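Local coordinates for concanavalin A-like lectin protein kinase family protein (Theobroma cacao, PDB 6CTH) that probably acts as a plant serine/threonine protein kinase, its kinase domain binding magnesium here together with an oxindole sulfonamide inhibitor, at residues H139-T144 with A178-Y183; D199-G204 with W268-S273; A60-I65 with L157-L162. One frame throughout, in Å; residues are numbered along the deposited sequence.

How the contacts relate
Contacts 2 and 3 are buried, whereas contact 1, between two loops, is only partly so. Contacts 1 and 3 meet at the magnesium ion, to which each gives one aspartate (D141 and D159), and both are built on polar bonds and ordered water. Contact 2 is different in kind: buried in the helical lobe, it joins a helix to the end of another helix by apolar and sulfur contacts. Contact 1 lies between the other two and touches both. H139 NE2 is 2.9 Å from G158 O of contact 3, and H139 N is 2.8 Å from D199 OD2 of contact 2. Contacts 2 and 3 do not touch: their nearest atoms are about 7 Å apart, their centres about 22 Å.

Contact 1: residues H139-T144 with A178-Y183; sequences HRDIKT and AGTVGY. With MG (magnesium ion), chain C.
The Y183 ring carries K143 CB over the centre of one face, 3.9 Å from the centroid and 6° off the ring normal, a CH-pi contact; at the ring's edge, in its plane, is T180 O, which also accepts the backbone bond from Y183 N that closes the type II turn T180-Y183. The second flat group, the D141 carboxylate, divides its oxygens between two partners. OD1 takes the T180 hydroxyl on its syn lone pair, 2.6 Å from T180 OG1, while OD2 binds magnesium at 2.0 Å, a coordination that D159 and four waters complete. K143 CG sits between its backbone N and carbonyl carbon (chi1 53°), and the chain then runs extended to T180, where NZ donates to OG1 at 2.8 Å. The T180 hydroxyl thus accepts from the lysine and donates to the aspartate, a two-bond bridge that should restrain rotation of both T180 and the carboxylate. Water extends the join: one molecule links R140 O to T180 N, another R140 O to A178 O, and a third connects Y183 OH with T144. Y183 OH also bonds E209, and the R140 guanidinium reaches L162 O. H139-R140-D141 is the HRD motif of the kinase catalytic loop; D141 and K143 both bond T180, in the P+1 loop near the end of the activation segment, as in serine/threonine kinases.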
# COMPACT_ATOMS: atom_id res chain seq x y z
N HIS A 139 -6.45 8.02 -0.81
CA HIS A 139 -5.18 7.70 -0.14
C HIS A 139 -3.97 8.36 -0.81
O HIS A 139 -3.10 8.97 -0.13
CB HIS A 139 -5.03 6.18 -0.11
CG HIS A 139 -3.84 5.71 0.66
ND1 HIS A 139 -2.53 5.81 0.16
CD2 HIS A 139 -3.74 5.20 1.91
CE1 HIS A 139 -1.70 5.33 1.08
NE2 HIS A 139 -2.40 4.98 2.16
N ARG A 140 -3.87 8.15 -2.12
CA ARG A 140 -2.85 8.78 -2.95
C ARG A 140 -1.45 8.18 -2.88
O ARG A 140 -0.56 8.65 -3.58
CB ARG A 140 -2.83 10.29 -2.72
CG ARG A 140 -4.12 10.95 -3.17
CD ARG A 140 -4.10 12.44 -2.93
NE ARG A 140 -3.19 13.12 -3.83
CZ ARG A 140 -2.33 14.06 -3.46
NH1 ARG A 140 -2.26 14.43 -2.19
NH2 ARG A 140 -1.53 14.62 -4.35
N ASP A 141 -1.26 7.15 -2.08
CA ASP A 141 0.05 6.49 -2.04
C ASP A 141 -0.02 5.02 -1.73
O ASP A 141 0.75 4.48 -0.92
CB ASP A 141 0.98 7.22 -1.10
CG ASP A 141 2.47 6.97 -1.41
OD1 ASP A 141 2.80 6.50 -2.51
OD2 ASP A 141 3.27 7.33 -0.53
N ILE A 142 -0.95 4.36 -2.38
CA ILE A 142 -1.06 2.94 -2.24
C ILE A 142 0.16 2.26 -2.88
O ILE A 142 0.38 2.45 -4.07
CB ILE A 142 -2.37 2.46 -2.83
CG1 ILE A 142 -3.55 3.03 -2.01
CG2 ILE A 142 -2.41 0.96 -2.91
CD1 ILE A 142 -4.87 2.98 -2.77
N LYS A 143 0.89 1.45 -2.11
CA LYS A 143 1.99 0.66 -2.59
C LYS A 143 2.35 -0.37 -1.50
O LYS A 143 1.90 -0.23 -0.36
CB LYS A 143 3.21 1.57 -2.89
CG LYS A 143 3.61 2.44 -1.75
CD LYS A 143 4.78 3.40 -2.13
CE LYS A 143 5.19 4.36 -1.07
NZ LYS A 143 6.35 5.23 -1.47
N THR A 144 3.12 -1.41 -1.85
CA THR A 144 3.37 -2.48 -0.86
C THR A 144 4.20 -2.09 0.37
O THR A 144 3.97 -2.64 1.45
CB THR A 144 3.94 -3.79 -1.47
OG1 THR A 144 5.28 -3.59 -1.84
CG2 THR A 144 3.18 -4.23 -2.68
N ALA A 178 1.64 14.76 -6.41
CA ALA A 178 2.58 14.00 -5.59
C ALA A 178 2.16 12.56 -5.64
O ALA A 178 1.00 12.25 -5.84
CB ALA A 178 2.58 14.51 -4.16
N GLY A 179 3.11 11.68 -5.40
CA GLY A 179 2.84 10.28 -5.30
C GLY A 179 4.09 9.49 -5.51
O GLY A 179 5.19 10.04 -5.55
N THR A 180 3.95 8.20 -5.68
CA THR A 180 5.11 7.34 -5.87
C THR A 180 5.17 6.86 -7.35
O THR A 180 4.28 6.18 -7.85
CB THR A 180 5.12 6.19 -4.89
OG1 THR A 180 5.14 6.72 -3.55
CG2 THR A 180 6.37 5.33 -5.10
N VAL A 181 6.27 7.24 -8.02
CA VAL A 181 6.51 6.81 -9.38
C VAL A 181 6.40 5.30 -9.49
O VAL A 181 7.02 4.60 -8.66
CB VAL A 181 7.95 7.38 -9.75
CG1 VAL A 181 8.55 6.58 -10.88
CG2 VAL A 181 7.70 8.81 -10.15
N GLY A 182 5.59 4.82 -10.43
CA GLY A 182 5.31 3.40 -10.66
C GLY A 182 3.91 2.97 -10.19
O GLY A 182 3.43 1.89 -10.54
N TYR A 183 3.32 3.82 -9.36
CA TYR A 183 1.95 3.62 -8.84
C TYR A 183 0.99 4.71 -9.21
O TYR A 183 -0.19 4.68 -8.72
CB TYR A 183 1.98 3.51 -7.30
CG TYR A 183 2.93 2.47 -6.93
CD1 TYR A 183 2.56 1.15 -6.85
CD2 TYR A 183 4.30 2.79 -6.80
CE1 TYR A 183 3.50 0.17 -6.60
CE2 TYR A 183 5.22 1.81 -6.57
CZ TYR A 183 4.83 0.51 -6.46
OH TYR A 183 5.81 -0.41 -6.26
MG MG C . 3.72 8.28 1.17
O HOH W 1 1.10 7.30 -5.64
O HOH W 2 -0.82 10.30 -5.82
O HOH W 3 4.77 -1.85 -3.99
O HOH W 4 5.32 7.07 1.42
O HOH W 5 4.75 9.64 -0.02
O HOH W 6 4.19 9.61 2.86
O HOH W 7 1.96 9.43 1.16

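Contact 2: residues D199-G204 with W268-S273; sequences DVYSFG and WCAHPS
C269 SG is turned anti to its own carbonyl carbon (chi1 -73°), which carries the sulfur to V200 and F203; on the other helix F203 CG stands anti to its backbone N, a turn that presents the CD2 edge of the ring to the sulfur. Here, in the helical C-lobe of the protein kinase fold, the C-terminal end of helix 256-269, the αH helix, packs against the flank of helix 196-212, the central αF helix. The sulfur lies 3.6 Å from V200 CG1. It meets F203 at the ring edge, 79° off the ring normal and 5.1 Å from the centroid, a sulfur-aromatic contact made beside the ring and not over it. F203 also packs on helix 112-132, and V283 of helix 280-287 touches both F203 and C269, so the cysteine sits where several helices converge.

At G204, which has no side chain, the backbones come close: its CA is 4.5 Å from C269 CA. C269 CB lies directly on G204 CA, at 3.4 Å. One turn earlier, Y201 CA points its hydrogen at C269 O, 3.3 Å away with 151° at the hydrogen, consistent with a CA-H...O contact. A270 is the first residue to leave helical geometry. Its carbonyl makes the nearer approach to the tyrosine, A270 O lying 3.4 Å from Y201 CE2 and oblique to the ring, with the A270 methyl group second at 4.1 Å from the same CE2. Beyond it the chain passes the tyrosine at its rim: H271 O, which also accepts from R277 NE, stands near the ring plane, 4.1 Å from Y201 CD2.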
# COMPACT_ATOMS: atom_id res chain seq x y z
N ASP A 199 -6.69 5.91 -7.20
CA ASP A 199 -6.40 4.98 -6.12
C ASP A 199 -6.54 3.54 -6.63
O ASP A 199 -5.74 2.68 -6.29
CB ASP A 199 -7.35 5.21 -4.94
CG ASP A 199 -6.79 6.16 -3.90
OD1 ASP A 199 -5.64 6.62 -4.05
OD2 ASP A 199 -7.50 6.44 -2.92
N VAL A 200 -7.59 3.27 -7.42
CA VAL A 200 -7.82 1.93 -7.97
C VAL A 200 -6.63 1.54 -8.90
O VAL A 200 -6.22 0.43 -8.89
CB VAL A 200 -9.23 1.81 -8.62
CG1 VAL A 200 -9.33 0.62 -9.55
CG2 VAL A 200 -10.27 1.73 -7.52
N TYR A 201 -6.10 2.48 -9.65
CA TYR A 201 -4.91 2.24 -10.52
C TYR A 201 -3.77 1.71 -9.65
O TYR A 201 -3.21 0.63 -9.93
CB TYR A 201 -4.57 3.48 -11.27
CG TYR A 201 -3.31 3.26 -12.13
CD1 TYR A 201 -2.04 3.33 -11.58
CD2 TYR A 201 -3.45 2.92 -13.46
CE1 TYR A 201 -0.93 3.08 -12.36
CE2 TYR A 201 -2.34 2.65 -14.25
CZ TYR A 201 -1.11 2.77 -13.69
OH TYR A 201 0.02 2.50 -14.48
N SER A 202 -3.47 2.40 -8.54
CA SER A 202 -2.39 1.97 -7.66
C SER A 202 -2.67 0.59 -7.10
O SER A 202 -1.79 -0.23 -7.01
CB SER A 202 -2.22 2.93 -6.48
OG SER A 202 -2.09 4.28 -6.91
N PHE A 203 -3.93 0.33 -6.69
CA PHE A 203 -4.31 -1.00 -6.23
C PHE A 203 -4.02 -2.10 -7.29
O PHE A 203 -3.54 -3.20 -6.95
CB PHE A 203 -5.84 -1.01 -5.86
CG PHE A 203 -6.40 -2.38 -5.56
CD1 PHE A 203 -6.36 -2.90 -4.29
CD2 PHE A 203 -6.95 -3.15 -6.57
CE1 PHE A 203 -6.84 -4.18 -4.02
CE2 PHE A 203 -7.41 -4.43 -6.31
CZ PHE A 203 -7.37 -4.94 -5.03
N GLY A 204 -4.34 -1.79 -8.54
CA GLY A 204 -4.08 -2.70 -9.71
C GLY A 204 -2.61 -3.06 -9.78
O GLY A 204 -2.28 -4.24 -9.86
N TRP A 268 -7.44 -4.58 -15.20
CA TRP A 268 -8.66 -3.76 -15.23
C TRP A 268 -8.50 -2.50 -14.41
O TRP A 268 -8.86 -1.41 -14.84
CB TRP A 268 -9.79 -4.61 -14.69
CG TRP A 268 -11.20 -4.17 -14.82
CD1 TRP A 268 -11.74 -3.34 -15.77
CD2 TRP A 268 -12.30 -4.64 -14.03
NE1 TRP A 268 -13.11 -3.24 -15.58
CE2 TRP A 268 -13.48 -4.04 -14.53
CE3 TRP A 268 -12.40 -5.52 -12.93
CZ2 TRP A 268 -14.75 -4.27 -13.97
CZ3 TRP A 268 -13.69 -5.74 -12.37
CH2 TRP A 268 -14.84 -5.14 -12.94
N CYS A 269 -7.93 -2.67 -13.22
CA CYS A 269 -7.67 -1.59 -12.27
C CYS A 269 -6.60 -0.68 -12.83
O CYS A 269 -6.70 0.52 -12.71
CB CYS A 269 -7.25 -2.14 -10.91
SG CYS A 269 -8.65 -2.87 -10.02
N ALA A 270 -5.61 -1.27 -13.51
CA ALA A 270 -4.52 -0.50 -14.08
C ALA A 270 -4.76 -0.02 -15.50
O ALA A 270 -3.81 0.34 -16.22
CB ALA A 270 -3.22 -1.30 -13.97
N HIS A 271 -6.02 0.08 -15.91
CA HIS A 271 -6.31 0.53 -17.26
C HIS A 271 -5.81 1.95 -17.47
O HIS A 271 -6.04 2.81 -16.63
CB HIS A 271 -7.83 0.54 -17.44
CG HIS A 271 -8.29 -0.07 -18.73
ND1 HIS A 271 -8.00 0.48 -19.96
CD2 HIS A 271 -9.02 -1.18 -18.97
CE1 HIS A 271 -8.53 -0.27 -20.90
NE2 HIS A 271 -9.16 -1.28 -20.33
N PRO A 272 -5.13 2.22 -18.59
CA PRO A 272 -4.68 3.58 -18.84
C PRO A 272 -5.79 4.62 -18.82
O PRO A 272 -5.57 5.73 -18.33
CB PRO A 272 -4.02 3.50 -20.24
CG PRO A 272 -3.57 2.08 -20.30
CD PRO A 272 -4.63 1.28 -19.62
N SER A 273 -6.98 4.24 -19.26
CA SER A 273 -8.13 5.16 -19.31
C SER A 273 -8.90 5.07 -18.01
O SER A 273 -9.44 4.02 -17.68
CB SER A 273 -9.08 4.83 -20.43
OG SER A 273 -8.32 4.68 -21.55

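Contact 3: residues A60-I65 with L157-L162; sequences ASEVKI and LGDFGL. With MG (magnesium ion), chain C.
E62 OE1 receives F160 N at 2.7 Å, met on the syn side of the carboxylate but 29° out of its plane. One residue back on the helix, S61 OG donates to F160 O across 2.9 Å, lying in the carbonyl plane with a C=O...donor angle of 157°. F160 is therefore held by both its backbone N-H and its carbonyl, while I65 CG2 packs 4.1 Å from its CD1. The glutamate reaches in through a bend at chi2 (102°), and its other oxygen, OE2, is fixed by Y91 OH and by a water that accepts from D159 N. E62 OE1 and D159 OD1 are 4.4 Å apart; that proximity is probably eased by the magnesium ion, which D159 OD2 binds at 2.1 Å. Further out, the F160 ring meets H139 and touches I66, and the bound inhibitor touches G158 and D159. D159-F160-G161 is the DFG motif, packed on helix 54-66, the αC helix of the kinase N-lobe. With its aspartate on the metal and its phenylalanine against that helix, the site is consistent with a DFG-in state, H139, F160 and I66 meeting as in the lower part of the regulatory spine.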
# COMPACT_ATOMS: atom_id res chain seq x y z
N ALA A 60 0.56 16.63 9.44
CA ALA A 60 -0.76 17.24 9.72
C ALA A 60 -1.90 16.48 9.03
O ALA A 60 -2.96 16.20 9.65
CB ALA A 60 -0.76 18.69 9.29
N SER A 61 -1.66 16.14 7.76
CA SER A 61 -2.53 15.27 7.01
C SER A 61 -2.70 13.91 7.70
O SER A 61 -3.83 13.42 7.81
CB SER A 61 -2.01 15.08 5.56
OG SER A 61 -2.80 14.09 4.91
N GLU A 62 -1.62 13.28 8.14
CA GLU A 62 -1.74 11.98 8.77
C GLU A 62 -2.63 12.07 10.00
O GLU A 62 -3.58 11.28 10.13
CB GLU A 62 -0.40 11.36 9.10
CG GLU A 62 -0.42 10.08 9.96
CD GLU A 62 -0.21 8.77 9.21
OE1 GLU A 62 -0.04 8.77 7.99
OE2 GLU A 62 -0.18 7.71 9.87
N VAL A 63 -2.37 13.02 10.91
CA VAL A 63 -3.18 13.11 12.15
C VAL A 63 -4.65 13.34 11.86
O VAL A 63 -5.54 12.70 12.49
CB VAL A 63 -2.66 14.18 13.11
CG1 VAL A 63 -3.61 14.36 14.29
CG2 VAL A 63 -1.31 13.76 13.59
N LYS A 64 -4.92 14.25 10.93
CA LYS A 64 -6.28 14.65 10.56
C LYS A 64 -7.06 13.46 10.04
O LYS A 64 -8.19 13.21 10.47
CB LYS A 64 -6.24 15.73 9.48
CG LYS A 64 -7.63 16.29 9.13
CD LYS A 64 -7.61 16.99 7.79
CE LYS A 64 -8.98 17.57 7.50
NZ LYS A 64 -8.96 18.37 6.25
N ILE A 65 -6.45 12.76 9.08
CA ILE A 65 -7.13 11.70 8.37
C ILE A 65 -7.22 10.44 9.24
O ILE A 65 -8.27 9.81 9.35
CB ILE A 65 -6.40 11.38 7.05
CG1 ILE A 65 -6.31 12.59 6.10
CG2 ILE A 65 -7.05 10.20 6.34
CD1 ILE A 65 -7.65 13.14 5.72
N LEU A 157 -3.36 -1.23 5.66
CA LEU A 157 -2.88 -0.14 4.86
C LEU A 157 -2.63 1.06 5.75
O LEU A 157 -3.41 1.38 6.65
CB LEU A 157 -3.87 0.17 3.76
CG LEU A 157 -3.61 1.39 2.91
CD1 LEU A 157 -2.37 1.17 2.05
CD2 LEU A 157 -4.79 1.68 2.01
N GLY A 158 -1.49 1.70 5.58
CA GLY A 158 -1.17 2.91 6.28
C GLY A 158 -0.60 3.97 5.37
O GLY A 158 -0.68 3.87 4.15
N ASP A 159 0.07 4.93 6.01
CA ASP A 159 0.62 6.15 5.40
C ASP A 159 -0.42 7.04 4.77
O ASP A 159 -0.65 6.97 3.54
CB ASP A 159 1.68 5.81 4.30
CG ASP A 159 2.34 7.05 3.70
OD1 ASP A 159 2.35 8.12 4.33
OD2 ASP A 159 2.81 6.91 2.54
N PHE A 160 -0.95 7.94 5.56
CA PHE A 160 -1.94 8.93 5.13
C PHE A 160 -1.37 10.33 4.93
O PHE A 160 -2.10 11.31 4.90
CB PHE A 160 -3.12 8.91 6.12
CG PHE A 160 -3.72 7.55 6.20
CD1 PHE A 160 -4.62 7.13 5.29
CD2 PHE A 160 -3.32 6.68 7.23
CE1 PHE A 160 -5.15 5.84 5.31
CE2 PHE A 160 -3.87 5.39 7.28
CZ PHE A 160 -4.71 4.97 6.29
N GLY A 161 -0.07 10.42 4.67
CA GLY A 161 0.55 11.75 4.55
C GLY A 161 0.15 12.54 3.32
O GLY A 161 0.16 13.77 3.38
N LEU A 162 -0.25 11.85 2.26
CA LEU A 162 -0.80 12.44 1.04
C LEU A 162 -2.33 12.31 0.93
O LEU A 162 -2.93 12.76 -0.06
CB LEU A 162 -0.14 11.82 -0.20
CG LEU A 162 1.31 12.17 -0.44
CD1 LEU A 162 1.80 11.46 -1.68
CD2 LEU A 162 1.43 13.68 -0.57
MG MG C . 3.72 8.28 1.17
O HOH W 8 0.50 5.04 8.86
O HOH W 6 4.19 9.61 2.86
O HOH W 4 5.32 7.07 1.42
O HOH W 5 4.75 9.64 -0.02
O HOH W 7 1.96 9.43 1.16